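Local coordinates for protein putative hexulose 6 phosphate synthase (Salmonella typhimurium, PDB 3F4W) that is a putative enzyme with the TIM-barrel fold of the HUMPS family, at residues D129-H134 / A160-A165; D115-V120 / L150-K155; K145-L150 / K174-L179. All blocks are in the same frame, centred on the assembly; numbering follows the deposited sequence.

Contact 1: residues D129-H134 / A160-A165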
# COMPACT_ATOMS: atom_id res chain seq x y z
N ASP A 129 -5.95 -18.19 -2.82
CA ASP A 129 -5.53 -19.47 -2.27
C ASP A 129 -5.13 -19.33 -0.80
O ASP A 129 -5.09 -20.32 -0.06
CB ASP A 129 -4.31 -19.94 -3.07
CG ASP A 129 -4.28 -21.43 -3.25
OD1 ASP A 129 -4.80 -22.15 -2.38
OD2 ASP A 129 -3.74 -21.89 -4.28
N MET A 130 -4.82 -18.11 -0.39
CA MET A 130 -4.33 -17.85 0.95
C MET A 130 -4.79 -16.49 1.43
O MET A 130 -4.55 -15.48 0.76
CB MET A 130 -2.80 -17.92 0.97
CG MET A 130 -2.17 -17.74 2.34
SD MET A 130 -0.47 -18.34 2.35
CE MET A 130 -0.02 -18.03 4.06
N LEU A 131 -5.46 -16.46 2.58
CA LEU A 131 -6.05 -15.24 3.09
C LEU A 131 -5.57 -14.99 4.50
O LEU A 131 -5.41 -15.93 5.29
CB LEU A 131 -7.58 -15.35 3.09
CG LEU A 131 -8.25 -15.92 1.84
CD1 LEU A 131 -9.73 -16.22 2.09
CD2 LEU A 131 -8.07 -14.98 0.64
N ALA A 132 -5.34 -13.73 4.83
CA ALA A 132 -4.88 -13.36 6.16
C ALA A 132 -5.91 -12.45 6.80
O ALA A 132 -6.20 -11.39 6.26
CB ALA A 132 -3.54 -12.66 6.08
N VAL A 133 -6.47 -12.86 7.93
CA VAL A 133 -7.29 -11.94 8.69
C VAL A 133 -6.31 -11.05 9.45
O VAL A 133 -5.30 -11.53 9.96
CB VAL A 133 -8.29 -12.64 9.65
CG1 VAL A 133 -8.50 -14.09 9.25
CG2 VAL A 133 -7.83 -12.52 11.09
N HIS A 134 -6.60 -9.76 9.50
CA HIS A 134 -5.64 -8.80 10.00
C HIS A 134 -6.31 -7.58 10.62
O HIS A 134 -6.97 -6.81 9.93
CB HIS A 134 -4.72 -8.36 8.86
CG HIS A 134 -3.53 -7.57 9.30
ND1 HIS A 134 -2.71 -6.90 8.42
CD2 HIS A 134 -3.03 -7.34 10.54
CE1 HIS A 134 -1.75 -6.29 9.10
NE2 HIS A 134 -1.92 -6.54 10.38
N ALA A 160 -9.10 -22.07 1.23
CA ALA A 160 -8.00 -21.14 1.49
C ALA A 160 -7.16 -21.50 2.71
O ALA A 160 -7.69 -21.88 3.76
CB ALA A 160 -8.53 -19.71 1.61
N ARG A 161 -5.85 -21.40 2.55
CA ARG A 161 -4.91 -21.41 3.67
C ARG A 161 -5.17 -20.11 4.42
O ARG A 161 -5.51 -19.10 3.81
CB ARG A 161 -3.49 -21.45 3.12
CG ARG A 161 -2.40 -21.78 4.13
CD ARG A 161 -1.03 -21.76 3.46
NE ARG A 161 0.05 -22.03 4.41
CZ ARG A 161 1.34 -21.79 4.18
NH1 ARG A 161 1.73 -21.27 3.02
NH2 ARG A 161 2.23 -22.08 5.11
N ILE A 162 -5.02 -20.13 5.74
CA ILE A 162 -5.40 -18.96 6.55
C ILE A 162 -4.27 -18.48 7.46
O ILE A 162 -3.65 -19.27 8.17
CB ILE A 162 -6.63 -19.25 7.43
CG1 ILE A 162 -7.81 -19.72 6.57
CG2 ILE A 162 -7.01 -18.01 8.24
CD1 ILE A 162 -8.29 -18.69 5.56
N ALA A 163 -4.03 -17.17 7.44
CA ALA A 163 -3.09 -16.54 8.35
C ALA A 163 -3.83 -15.56 9.26
O ALA A 163 -4.94 -15.12 8.94
CB ALA A 163 -1.99 -15.82 7.58
N VAL A 164 -3.24 -15.24 10.40
CA VAL A 164 -3.85 -14.28 11.31
C VAL A 164 -2.81 -13.36 11.96
O VAL A 164 -1.76 -13.81 12.42
CB VAL A 164 -4.73 -14.96 12.39
CG1 VAL A 164 -3.92 -15.93 13.22
CG2 VAL A 164 -5.41 -13.92 13.27
N ALA A 165 -3.12 -12.06 11.97
CA ALA A 165 -2.24 -11.05 12.53
C ALA A 165 -3.05 -10.01 13.28
O ALA A 165 -4.17 -9.68 12.88
CB ALA A 165 -1.43 -10.38 11.42
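Leu131 and Val133 tie strand 130-134 to strand 161-165 by both their backbone N and O atoms. Leu131 N donates to Arg161 O at 2.9 Å, and Leu131 O takes Ala163 N at 2.8 Å. Val133 repeats the pattern with Ala163 O and Ala165 N, while Asp129 O receives Arg161 N at the start. On one face Met130 and Arg161 run alongside each other, Met130 SD 3.6 Å from Arg161 CD, and Met130 CE sits over a face of the guanidinium group. Both chains leave with CG opposite the backbone N and stay extended (Met130 chi1 -177°), which keeps them abreast. Further along, Ala132 CB meets Ala163 CB at 3.8 Å; Ala165 O lies at the edge of the His134 ring, near its plane, and His134 CD2 is 3.5 Å from Ala165 CB. These are neighbouring parallel strands of the TIM barrel, joined by a beta-alpha-beta crossover whose connection holds the short helix 137-141 and helix 147-156. The other face carries Leu131, Val133, Ile162 and Val164 toward the helical layer; Val133 CG2 and Val164 CG2 touch at 3.5 Å, and Met153 packs on Leu131, Val133 and Ile162. Further out, His134 ND1 is hydrogen-bonded to Asp109 OD1 and NE2 to a malonate ion, and the two bonds together would hold the ring's rotation. At the other end, Arg161 NH1 makes a weak bond to Tyr80 OH.

Contact 2: residues D115-V120 / L150-K155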
# COMPACT_ATOMS: atom_id res chain seq x y z
N ASP A 115 -17.49 -6.70 4.69
CA ASP A 115 -18.33 -7.90 4.64
C ASP A 115 -17.47 -9.13 4.40
O ASP A 115 -17.31 -9.59 3.27
CB ASP A 115 -19.40 -7.76 3.55
CG ASP A 115 -20.47 -8.84 3.65
OD1 ASP A 115 -20.30 -9.81 4.42
OD2 ASP A 115 -21.50 -8.70 2.94
N LEU A 116 -16.93 -9.68 5.49
CA LEU A 116 -15.97 -10.77 5.41
C LEU A 116 -16.50 -12.01 4.67
O LEU A 116 -15.87 -12.48 3.73
CB LEU A 116 -15.48 -11.13 6.82
CG LEU A 116 -14.16 -11.90 6.96
CD1 LEU A 116 -13.10 -11.33 6.03
CD2 LEU A 116 -13.70 -11.85 8.40
N PRO A 117 -17.67 -12.54 5.08
CA PRO A 117 -18.16 -13.74 4.39
C PRO A 117 -18.37 -13.55 2.88
O PRO A 117 -17.93 -14.39 2.10
CB PRO A 117 -19.50 -14.02 5.09
CG PRO A 117 -19.36 -13.39 6.43
CD PRO A 117 -18.54 -12.15 6.21
N ALA A 118 -19.01 -12.46 2.49
CA ALA A 118 -19.24 -12.19 1.07
C ALA A 118 -17.92 -12.06 0.31
O ALA A 118 -17.77 -12.57 -0.80
CB ALA A 118 -20.09 -10.94 0.88
N ARG A 119 -16.95 -11.38 0.93
CA ARG A 119 -15.67 -11.11 0.28
C ARG A 119 -14.86 -12.40 0.13
O ARG A 119 -14.23 -12.64 -0.91
CB ARG A 119 -14.88 -10.06 1.07
CG ARG A 119 -13.76 -9.41 0.29
CD ARG A 119 -14.30 -8.71 -0.95
NE ARG A 119 -13.23 -8.11 -1.74
CZ ARG A 119 -13.39 -7.63 -2.97
NH1 ARG A 119 -14.57 -7.69 -3.56
NH2 ARG A 119 -12.35 -7.11 -3.62
N VAL A 120 -14.88 -13.23 1.16
CA VAL A 120 -14.19 -14.51 1.12
C VAL A 120 -14.74 -15.40 0.00
O VAL A 120 -13.97 -16.01 -0.74
CB VAL A 120 -14.27 -15.25 2.46
CG1 VAL A 120 -13.70 -16.65 2.34
CG2 VAL A 120 -13.52 -14.47 3.54
N LEU A 150 -11.19 -13.92 12.71
CA LEU A 150 -10.64 -15.24 12.44
C LEU A 150 -11.73 -16.31 12.57
O LEU A 150 -11.78 -17.26 11.79
CB LEU A 150 -9.48 -15.57 13.38
CG LEU A 150 -8.83 -16.94 13.17
CD1 LEU A 150 -8.33 -17.08 11.74
CD2 LEU A 150 -7.69 -17.16 14.14
N ILE A 151 -12.60 -16.15 13.56
CA ILE A 151 -13.72 -17.07 13.77
C ILE A 151 -14.63 -17.11 12.54
O ILE A 151 -14.98 -18.18 12.06
CB ILE A 151 -14.54 -16.68 15.01
CG1 ILE A 151 -13.70 -16.85 16.27
CG2 ILE A 151 -15.82 -17.50 15.08
CD1 ILE A 151 -14.36 -16.31 17.52
N THR A 152 -15.01 -15.94 12.04
CA THR A 152 -15.82 -15.88 10.83
C THR A 152 -15.09 -16.48 9.64
O THR A 152 -15.65 -17.28 8.89
CB THR A 152 -16.24 -14.45 10.50
OG1 THR A 152 -17.06 -13.94 11.56
CG2 THR A 152 -17.01 -14.40 9.19
N MET A 153 -13.83 -16.11 9.47
CA MET A 153 -13.02 -16.63 8.38
C MET A 153 -13.03 -18.16 8.36
O MET A 153 -13.25 -18.78 7.32
CB MET A 153 -11.59 -16.11 8.45
CG MET A 153 -10.66 -16.75 7.43
SD MET A 153 -11.10 -16.29 5.75
CE MET A 153 -10.35 -14.67 5.64
N LEU A 154 -12.78 -18.77 9.51
CA LEU A 154 -12.70 -20.22 9.61
C LEU A 154 -14.04 -20.91 9.31
O LEU A 154 -14.06 -22.06 8.86
CB LEU A 154 -12.17 -20.64 10.98
CG LEU A 154 -10.71 -20.28 11.23
CD1 LEU A 154 -10.28 -20.62 12.65
CD2 LEU A 154 -9.83 -20.97 10.21
N LYS A 155 -15.14 -20.21 9.56
CA LYS A 155 -16.46 -20.76 9.29
C LYS A 155 -16.82 -20.66 7.81
O LYS A 155 -17.51 -21.52 7.27
CB LYS A 155 -17.52 -20.06 10.13
CG LYS A 155 -17.28 -20.14 11.63
CD LYS A 155 -18.29 -19.30 12.40
CE LYS A 155 -19.64 -20.00 12.49
NZ LYS A 155 -19.59 -21.14 13.44
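Within 150-155, Thr152 is the first residue to touch 115-120, and it does so with carbon alone. Its OG1 stands beside the backbone N (chi1 -63°), which leaves CG2 anti to that N and turned onto the ring of Pro117, where the methyl sits 3.8 Å from Pro117 CG. Pro117 fills the first turn of its helix, two residues after Asp115, which holds the N-cap position, and its ring crosses the threonine side chain at a slant. Thr152 CB also faces Leu116, with Leu116 CD2 4.2 Å away, a loose contact at the end of one leucine branch. The next residue, Met153, supplies the rest. Its chain bends at chi2 (66°) and again at chi3, which folds the thioether toward the other helix: Met153 SD lies 3.7 Å from Val120 CG2, and Met153 CE is 3.8 Å from the same methyl. Leu116 CD1 approaches that methionine CE more distantly, at 4.3 Å, so the two branches of Leu116 are divided between Thr152 and Met153. Behind them Met153 rests on Leu131 and Val133 of the barrel strand beneath, and Val120 also reaches Leu131, so the seam between the helices is floored by the sheet. One turn on, Val156 carries the packing forward against Pro117 and Val120. The segment axes pass 9.7 Å apart at 42°, an ordinary spacing for neighbouring helices of the outer layer of a TIM barrel. No hydrogen bond or salt bridge links the two segments; they are held by dispersion and by burial of methyl, methylene and thioether groups, so the fit of side-chain shapes, not directional bonds, probably sets how they meet.

Contact 3: residues K145-L150 / K174-L179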
# COMPACT_ATOMS: atom_id res chain seq x y z
N LYS A 145 -9.01 -6.52 18.28
CA LYS A 145 -8.25 -7.75 18.07
C LYS A 145 -8.85 -8.57 16.93
O LYS A 145 -10.02 -8.42 16.60
CB LYS A 145 -8.17 -8.56 19.37
CG LYS A 145 -9.50 -8.85 20.02
CD LYS A 145 -9.31 -9.47 21.40
CE LYS A 145 -10.62 -10.00 21.97
NZ LYS A 145 -10.43 -10.70 23.28
N PRO A 146 -8.03 -9.44 16.32
CA PRO A 146 -8.41 -10.17 15.10
C PRO A 146 -9.27 -11.40 15.33
O PRO A 146 -9.83 -11.93 14.37
CB PRO A 146 -7.06 -10.62 14.52
CG PRO A 146 -6.00 -10.08 15.43
CD PRO A 146 -6.64 -9.73 16.72
N ILE A 147 -9.39 -11.87 16.57
CA ILE A 147 -9.99 -13.17 16.82
C ILE A 147 -11.43 -13.32 16.29
O ILE A 147 -11.78 -14.37 15.74
CB ILE A 147 -9.89 -13.59 18.31
CG1 ILE A 147 -9.97 -15.12 18.43
CG2 ILE A 147 -10.95 -12.89 19.15
CD1 ILE A 147 -9.31 -15.67 19.67
N ASP A 148 -12.25 -12.29 16.43
CA ASP A 148 -13.62 -12.38 15.94
C ASP A 148 -13.62 -12.58 14.43
O ASP A 148 -14.38 -13.40 13.90
CB ASP A 148 -14.45 -11.14 16.32
CG ASP A 148 -15.95 -11.41 16.29
OD1 ASP A 148 -16.36 -12.52 15.88
OD2 ASP A 148 -16.73 -10.52 16.68
N ASP A 149 -12.76 -11.85 13.73
CA ASP A 149 -12.64 -12.00 12.28
C ASP A 149 -12.10 -13.38 11.90
O ASP A 149 -12.50 -13.96 10.89
CB ASP A 149 -11.79 -10.89 11.67
CG ASP A 149 -12.55 -9.57 11.53
OD1 ASP A 149 -13.78 -9.57 11.73
OD2 ASP A 149 -11.92 -8.54 11.22
N LEU A 150 -11.19 -13.92 12.71
CA LEU A 150 -10.64 -15.24 12.44
C LEU A 150 -11.73 -16.31 12.57
O LEU A 150 -11.78 -17.26 11.79
CB LEU A 150 -9.48 -15.57 13.38
CG LEU A 150 -8.83 -16.94 13.17
CD1 LEU A 150 -8.33 -17.08 11.74
CD2 LEU A 150 -7.69 -17.16 14.14
N LYS A 174 -2.07 -18.80 22.32
CA LYS A 174 -2.82 -20.05 22.47
C LYS A 174 -4.28 -19.94 22.02
O LYS A 174 -4.81 -20.86 21.40
CB LYS A 174 -2.74 -20.58 23.91
CG LYS A 174 -3.28 -21.99 24.06
CD LYS A 174 -3.43 -22.37 25.52
CE LYS A 174 -4.11 -23.72 25.67
NZ LYS A 174 -4.42 -24.01 27.10
N ASP A 175 -4.91 -18.82 22.33
CA ASP A 175 -6.29 -18.57 21.89
C ASP A 175 -6.42 -18.80 20.39
O ASP A 175 -7.39 -19.38 19.92
CB ASP A 175 -6.72 -17.14 22.23
CG ASP A 175 -6.74 -16.87 23.72
OD1 ASP A 175 -6.80 -15.68 24.11
OD2 ASP A 175 -6.69 -17.84 24.50
N TYR A 176 -5.42 -18.32 19.65
CA TYR A 176 -5.44 -18.38 18.19
C TYR A 176 -5.05 -19.75 17.67
O TYR A 176 -5.65 -20.26 16.73
CB TYR A 176 -4.54 -17.29 17.61
CG TYR A 176 -5.08 -15.91 17.87
CD1 TYR A 176 -6.00 -15.33 17.00
CD2 TYR A 176 -4.71 -15.20 19.00
CE1 TYR A 176 -6.51 -14.07 17.24
CE2 TYR A 176 -5.22 -13.94 19.25
CZ TYR A 176 -6.12 -13.38 18.37
OH TYR A 176 -6.63 -12.13 18.62
N ALA A 177 -4.02 -20.34 18.28
CA ALA A 177 -3.52 -21.63 17.85
C ALA A 177 -4.62 -22.69 17.93
O ALA A 177 -4.75 -23.53 17.03
CB ALA A 177 -2.32 -22.05 18.70
N LEU A 178 -5.40 -22.63 19.00
CA LEU A 178 -6.50 -23.58 19.21
C LEU A 178 -7.50 -23.60 18.06
O LEU A 178 -8.16 -24.61 17.83
CB LEU A 178 -7.23 -23.28 20.52
CG LEU A 178 -6.56 -23.76 21.81
CD1 LEU A 178 -7.14 -23.04 23.02
CD2 LEU A 178 -6.70 -25.27 21.95
N LEU A 179 -7.61 -22.49 17.35
CA LEU A 179 -8.56 -22.39 16.25
C LEU A 179 -8.00 -23.01 14.98
O LEU A 179 -8.74 -23.33 14.05
CB LEU A 179 -8.96 -20.93 16.01
CG LEU A 179 -9.75 -20.30 17.15
CD1 LEU A 179 -9.96 -18.80 16.93
CD2 LEU A 179 -11.09 -21.00 17.31
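Ile147 and Leu150 receive the ring of Tyr176 from two directions. The aromatic interaction is a CH-pi contact: Ile147 CD1 stands over one face of the ring, 4.1 Å from the centroid and only 14° off the normal. At the edge, in the ring plane, Leu150 CD2 comes to 3.8 Å from Tyr176 CD1. The phenol end is packed more closely still, with Tyr176 OH 3.1 Å from Pro146 CD. With CG opposite its own carbonyl carbon (chi1 -67°), the tyrosine carries its ring across to Pro146 and Ile147. Aliphatic packing completes the contact. Leu179 CD1 bridges Ile147 CG1 and Leu150 CD2, each at 4.0 Å, and Ile147 CD1 also brushes Asp175 CB. Charge plays a lesser part: Lys145 NZ and Asp175 OD1 remain 6.2 Å apart, so any attraction acts at a distance. Pro146, Leu150 and Tyr176 all press inward on Val164 of strand 161-165. Helices 147-156 and 173-177, which precede and follow that strand in the chain, lie side by side in the outer layer of a TIM barrel.

In the fold
Contact 1 is the piece of barrel wall on which the other two contacts rest. Helix 147-156 packs on its strands, and against helix 116-126 in contact 2 and helix 173-177 in contact 3; the centres of contacts 2 and 3 lie about 13 Å apart. The centre of contact 1 is about 10 Å from that of contact 2 and 12 Å from that of contact 3. Ile162 links them directly: its CD1 is 3.6 Å from Met153 CG, and its CG2 is 3.9 Å from Leu150 CD1. The malonate ion bound by His134, probably from the crystallisation liquor, lies at the C-terminal end of strand 130-134, the end where TIM barrels carry their active sites.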